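Local coordinates for protein putative phosphosugar isomerase (Clostridium difficile, PDB 3G68) that is a putative phosphosugar isomerase with two SIS-type domains, probably binding phosphosugars and perhaps acting like the isomerase part of glucosamine-6-phosphate synthase, at residues B[150-153]-B[154-158]; B[179-182]-B[183-186]. One frame throughout, in Å; residues are numbered along the deposited sequence. Where two conformers were deposited one is given.

How the contacts relate
Following the chain from the N terminus, contact 1 comes first, inside helix 145-165, and is complete before contact 2 begins in the C-terminal part of helix 170-184. The two are in series, neither nested nor crossed, and each joins adjoining turns of one helix without closing a longer loop. Helices 145-165 and 170-184 follow each other directly in the chain, and the contact centres lie about 14 Å apart. They meet where CD1 of Leu-152 packs at 3.8 Å from CG2 of Ile-180. Both also lean on helix 4-20, which contributes Met-15 and Ile-19 to each, and contact 2 alone reaches the second subunit.

Contact 1 (B[150-153]-B[154-158]); sequences TKLN and LMLLG
Different first torsions bring Leu-152 and Leu-156 together: CG of Leu-152 lies anti to its backbone nitrogen (chi1 179°), whereas CG of Leu-156 stands beside its own nitrogen (chi1 -71°). The two side chains cross at a slant one turn apart, with CG of Leu-152 3.9 Å from CD1 of Leu-156 and the CD1 methyls of both at 4.0 Å. Leu-156 also bends back over the preceding turn, its CG 3.4 Å from O of Leu-152. That same oxygen accepts the backbone N-H of Leu-156 at 2.9 Å, so a polar atom within the helix is both bonded and covered by hydrocarbon. Met-155, present as selenomethionine, sets its CG 3.4 Å from O of Lys-151 before the extended chain leads away; the side chain packs on Tyr-55 and Phe-312. Leu-154 repeats the pattern, resting CG 3.5 Å from O of Thr-150. Successive i to i+4 bonds join Thr-150 through Asn-153 to Leu-154 through Leu-157; the one from N of Leu-157 to O of Asn-153 measures 3.0 Å.

The polar ends turn to other partners: OG1 of Thr-150 bonds to O of Gly-146, and NZ of Lys-151 forms a salt bridge with Asp-222 and a hydrogen bond with Thr-311. Side chains of helices 4-20 and 43-59 and of strand 111-116 pack on these turns. The arrangement is that of a buried, regular alpha-helix in an alpha/beta SIS domain, packed against both a strand of the parallel sheet and neighbouring helices.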
loop_
_atom_site.group_PDB
_atom_site.type_symbol
_atom_site.label_atom_id
_atom_site.label_comp_id
_atom_site.label_asym_id
_atom_site.label_seq_id
_atom_site.Cartn_x
_atom_site.Cartn_y
_atom_site.Cartn_z
ATOM N N THR B 150 47.338 6.394 10.245
ATOM C CA THR B 150 48.350 5.886 11.203
ATOM C C THR B 150 47.765 5.948 12.636
ATOM O O THR B 150 47.879 4.992 13.426
ATOM C CB THR B 150 49.698 6.661 11.064
ATOM O OG1 THR B 150 50.237 6.427 9.740
ATOM C CG2 THR B 150 50.719 6.244 12.137
ATOM N N LYS B 151 47.108 7.061 12.978
ATOM C CA LYS B 151 46.403 7.146 14.255
ATOM C C LYS B 151 45.363 6.010 14.381
ATOM O O LYS B 151 45.286 5.360 15.409
ATOM C CB LYS B 151 45.700 8.477 14.420
ATOM C CG LYS B 151 46.640 9.673 14.554
ATOM C CD LYS B 151 45.842 10.926 14.927
ATOM C CE LYS B 151 44.953 11.458 13.767
ATOM N NZ LYS B 151 44.317 12.743 14.111
ATOM N N LEU B 152 44.578 5.782 13.328
ATOM C CA LEU B 152 43.589 4.700 13.337
ATOM C C LEU B 152 44.272 3.356 13.563
ATOM O O LEU B 152 43.830 2.568 14.384
ATOM C CB LEU B 152 42.817 4.639 12.017
ATOM C CG LEU B 152 41.751 3.556 11.845
ATOM C CD1 LEU B 152 40.700 3.556 12.959
ATOM C CD2 LEU B 152 41.051 3.786 10.495
ATOM N N ASN B 153 45.353 3.116 12.839
ATOM C CA ASN B 153 46.114 1.848 12.928
ATOM C C ASN B 153 46.611 1.562 14.348
ATOM O O ASN B 153 46.536 0.422 14.834
ATOM C CB ASN B 153 47.298 1.854 11.937
ATOM C CG ASN B 153 47.364 0.588 11.099
ATOM O OD1 ASN B 153 46.345 0.144 10.555
ATOM N ND2 ASN B 153 48.553 0.012 10.968
ATOM N N LEU B 154 47.099 2.610 15.010
ATOM C CA LEU B 154 47.507 2.560 16.417
ATOM C C LEU B 154 46.325 2.257 17.361
ATOM O O LEU B 154 46.474 1.509 18.321
ATOM C CB LEU B 154 48.168 3.858 16.840
ATOM C CG LEU B 154 49.588 4.093 16.317
ATOM C CD1 LEU B 154 49.958 5.568 16.428
ATOM C CD2 LEU B 154 50.571 3.208 17.084
HETATM N N MSE B 155 45.169 2.859 17.104
HETATM C CA MSE B 155 44.009 2.590 17.906
HETATM C C MSE B 155 43.558 1.133 17.722
HETATM O O MSE B 155 43.178 0.502 18.689
HETATM C CB MSE B 155 42.860 3.546 17.570
HETATM C CG MSE B 155 43.116 4.960 18.037
HETATM SE SE MSE B 155 41.578 6.051 17.603
HETATM C CE MSE B 155 41.944 7.622 18.680
ATOM N N LEU B 156 43.543 0.655 16.478
ATOM C CA LEU B 156 43.142 -0.718 16.166
ATOM C C LEU B 156 44.058 -1.713 16.880
ATOM O O LEU B 156 43.549 -2.654 17.510
ATOM C CB LEU B 156 43.105 -0.949 14.662
ATOM C CG LEU B 156 41.914 -0.209 14.029
ATOM C CD1 LEU B 156 41.998 -0.239 12.532
ATOM C CD2 LEU B 156 40.574 -0.787 14.526
ATOM N N LEU B 157 45.369 -1.472 16.837
ATOM C CA LEU B 157 46.350 -2.292 17.583
ATOM C C LEU B 157 45.903 -2.457 19.031
ATOM O O LEU B 157 45.879 -3.588 19.552
ATOM C CB LEU B 157 47.760 -1.700 17.552
ATOM C CG LEU B 157 48.856 -2.367 18.430
ATOM C CD1 LEU B 157 49.108 -3.826 17.971
ATOM C CD2 LEU B 157 50.143 -1.509 18.428
ATOM N N GLY B 158 45.573 -1.330 19.668
ATOM C CA GLY B 158 45.086 -1.304 21.048
ATOM C C GLY B 158 43.841 -2.150 21.227
ATOM O O GLY B 158 43.807 -3.051 22.055
#

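Contact 2 (B[179-182]-B[183-186]); sequences KILD and AINR
Between Lys-179 and Asn-185 the backbone keeps i to i+4 hydrogen bonding, from N of Ala-183 to O of Lys-179, N of Ile-184 to O of Ile-180 and N of Asn-185 to O of Leu-181, while N of Ala-183 adds a weak second bond to O of Ile-180, bent to 121°, and N of Arg-186 bonds one residue nearer, to O of Ala-183 at 3.1 Å.

Ile-184 carries the apolar packing. With CG1 anti to the carbonyl carbon (chi1 -68°), its chain runs back over the previous turn, placing CG1 3.3 Å from O of Ile-180. Beyond it, CD1 reaches CG2 of Ile-180 at 3.9 Å and, more loosely, CD2 of Leu-181 at 4.2 Å; both neighbours lie aslant to it. Met-15 and Ile-19 of helix 4-20 also pack on Ile-184.

Arg-186 follows a different course. Its chain, extended from CG to NE, passes beside the carbonyl of Asp-182, with CG 3.5 Å from that oxygen. A water joins the two groups, donating to O of Asp-182 at 2.9 Å and accepting from NE of Arg-186 at 3.1 Å. Their charged ends do not meet: Asp-182 OD1 forms a salt bridge with Arg-14 of the second subunit, and Arg-186 NH2 with Glu-137 of that subunit.

Apolar and charged groups thus part company here. The isoleucines belong to the apolar core, whereas Asp-182 and Arg-186 each pair with an opposite charge of the second subunit, probably steadying the interface electrostatically; within the chain the water links the Asp-182 carbonyl to NE of Arg-186.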
loop_
_atom_site.group_PDB
_atom_site.type_symbol
_atom_site.label_atom_id
_atom_site.label_comp_id
_atom_site.label_asym_id
_atom_site.label_seq_id
_atom_site.Cartn_x
_atom_site.Cartn_y
_atom_site.Cartn_z
ATOM N N LYS B 179 31.793 3.575 17.069
ATOM C CA LYS B 179 32.043 4.992 17.448
ATOM C C LYS B 179 33.073 5.653 16.516
ATOM O O LYS B 179 32.907 6.794 16.075
ATOM C CB LYS B 179 32.528 5.090 18.901
ATOM C CG LYS B 179 31.510 4.703 19.895
ATOM C CD LYS B 179 32.121 4.896 21.297
ATOM C CE LYS B 179 31.133 4.597 22.365
ATOM N NZ LYS B 179 31.848 4.489 23.630
ATOM N N ILE B 180 34.146 4.931 16.210
ATOM C CA ILE B 180 35.177 5.398 15.281
ATOM C C ILE B 180 34.526 5.617 13.924
ATOM O O ILE B 180 34.754 6.635 13.283
ATOM C CB ILE B 180 36.346 4.385 15.170
ATOM C CG1 ILE B 180 37.128 4.318 16.488
ATOM C CG2 ILE B 180 37.280 4.727 14.045
ATOM C CD1 ILE B 180 38.124 3.122 16.565
ATOM N N LEU B 181 33.677 4.686 13.497
ATOM C CA LEU B 181 32.969 4.842 12.208
ATOM C C LEU B 181 32.051 6.071 12.216
ATOM O O LEU B 181 31.913 6.771 11.212
ATOM C CB LEU B 181 32.197 3.561 11.851
ATOM C CG LEU B 181 33.047 2.382 11.396
ATOM C CD1 LEU B 181 32.169 1.107 11.250
ATOM C CD2 LEU B 181 33.784 2.699 10.061
ATOM N N ASP B 182 31.445 6.345 13.360
ATOM C CA ASP B 182 30.610 7.533 13.525
ATOM C C ASP B 182 31.454 8.821 13.350
ATOM O O ASP B 182 30.944 9.778 12.790
ATOM C CB ASP B 182 29.949 7.604 14.910
ATOM C CG ASP B 182 28.779 6.648 15.110
ATOM O OD1 ASP B 182 28.197 6.111 14.154
ATOM O OD2 ASP B 182 28.396 6.498 16.291
ATOM N N ALA B 183 32.721 8.836 13.784
ATOM C CA ALA B 183 33.612 9.995 13.586
ATOM C C ALA B 183 34.022 10.092 12.111
ATOM O O ALA B 183 33.983 11.159 11.480
ATOM C CB ALA B 183 34.874 9.854 14.471
ATOM N N ILE B 184 34.372 8.963 11.530
ATOM C CA ILE B 184 34.794 8.914 10.119
ATOM C C ILE B 184 33.691 9.435 9.167
ATOM O O ILE B 184 33.977 10.112 8.187
ATOM C CB ILE B 184 35.206 7.445 9.730
ATOM C CG1 ILE B 184 36.495 7.020 10.476
ATOM C CG2 ILE B 184 35.323 7.294 8.232
ATOM C CD1 ILE B 184 36.856 5.516 10.268
ATOM N N ASN B 185 32.424 9.171 9.498
ATOM C CA ASN B 185 31.304 9.583 8.672
ATOM C C ASN B 185 30.999 11.088 8.698
ATOM O O ASN B 185 30.259 11.588 7.862
ATOM C CB ASN B 185 30.030 8.815 9.027
ATOM C CG ASN B 185 29.025 8.840 7.883
ATOM O OD1 ASN B 185 29.387 8.580 6.734
ATOM N ND2 ASN B 185 27.785 9.152 8.184
ATOM N N ARG B 186 31.553 11.792 9.681
ATOM C CA ARG B 186 31.394 13.255 9.783
ATOM C C ARG B 186 32.483 14.025 9.054
ATOM O O ARG B 186 32.391 15.251 8.902
ATOM C CB ARG B 186 31.399 13.676 11.256
ATOM C CG ARG B 186 30.228 13.061 11.996
ATOM C CD ARG B 186 30.144 13.634 13.365
ATOM N NE ARG B 186 28.959 13.180 14.055
ATOM C CZ ARG B 186 28.568 13.625 15.239
ATOM N NH1 ARG B 186 29.265 14.551 15.881
ATOM N NH2 ARG B 186 27.454 13.144 15.781
HETATM O O HOH W 1 28.098 10.434 13.044
#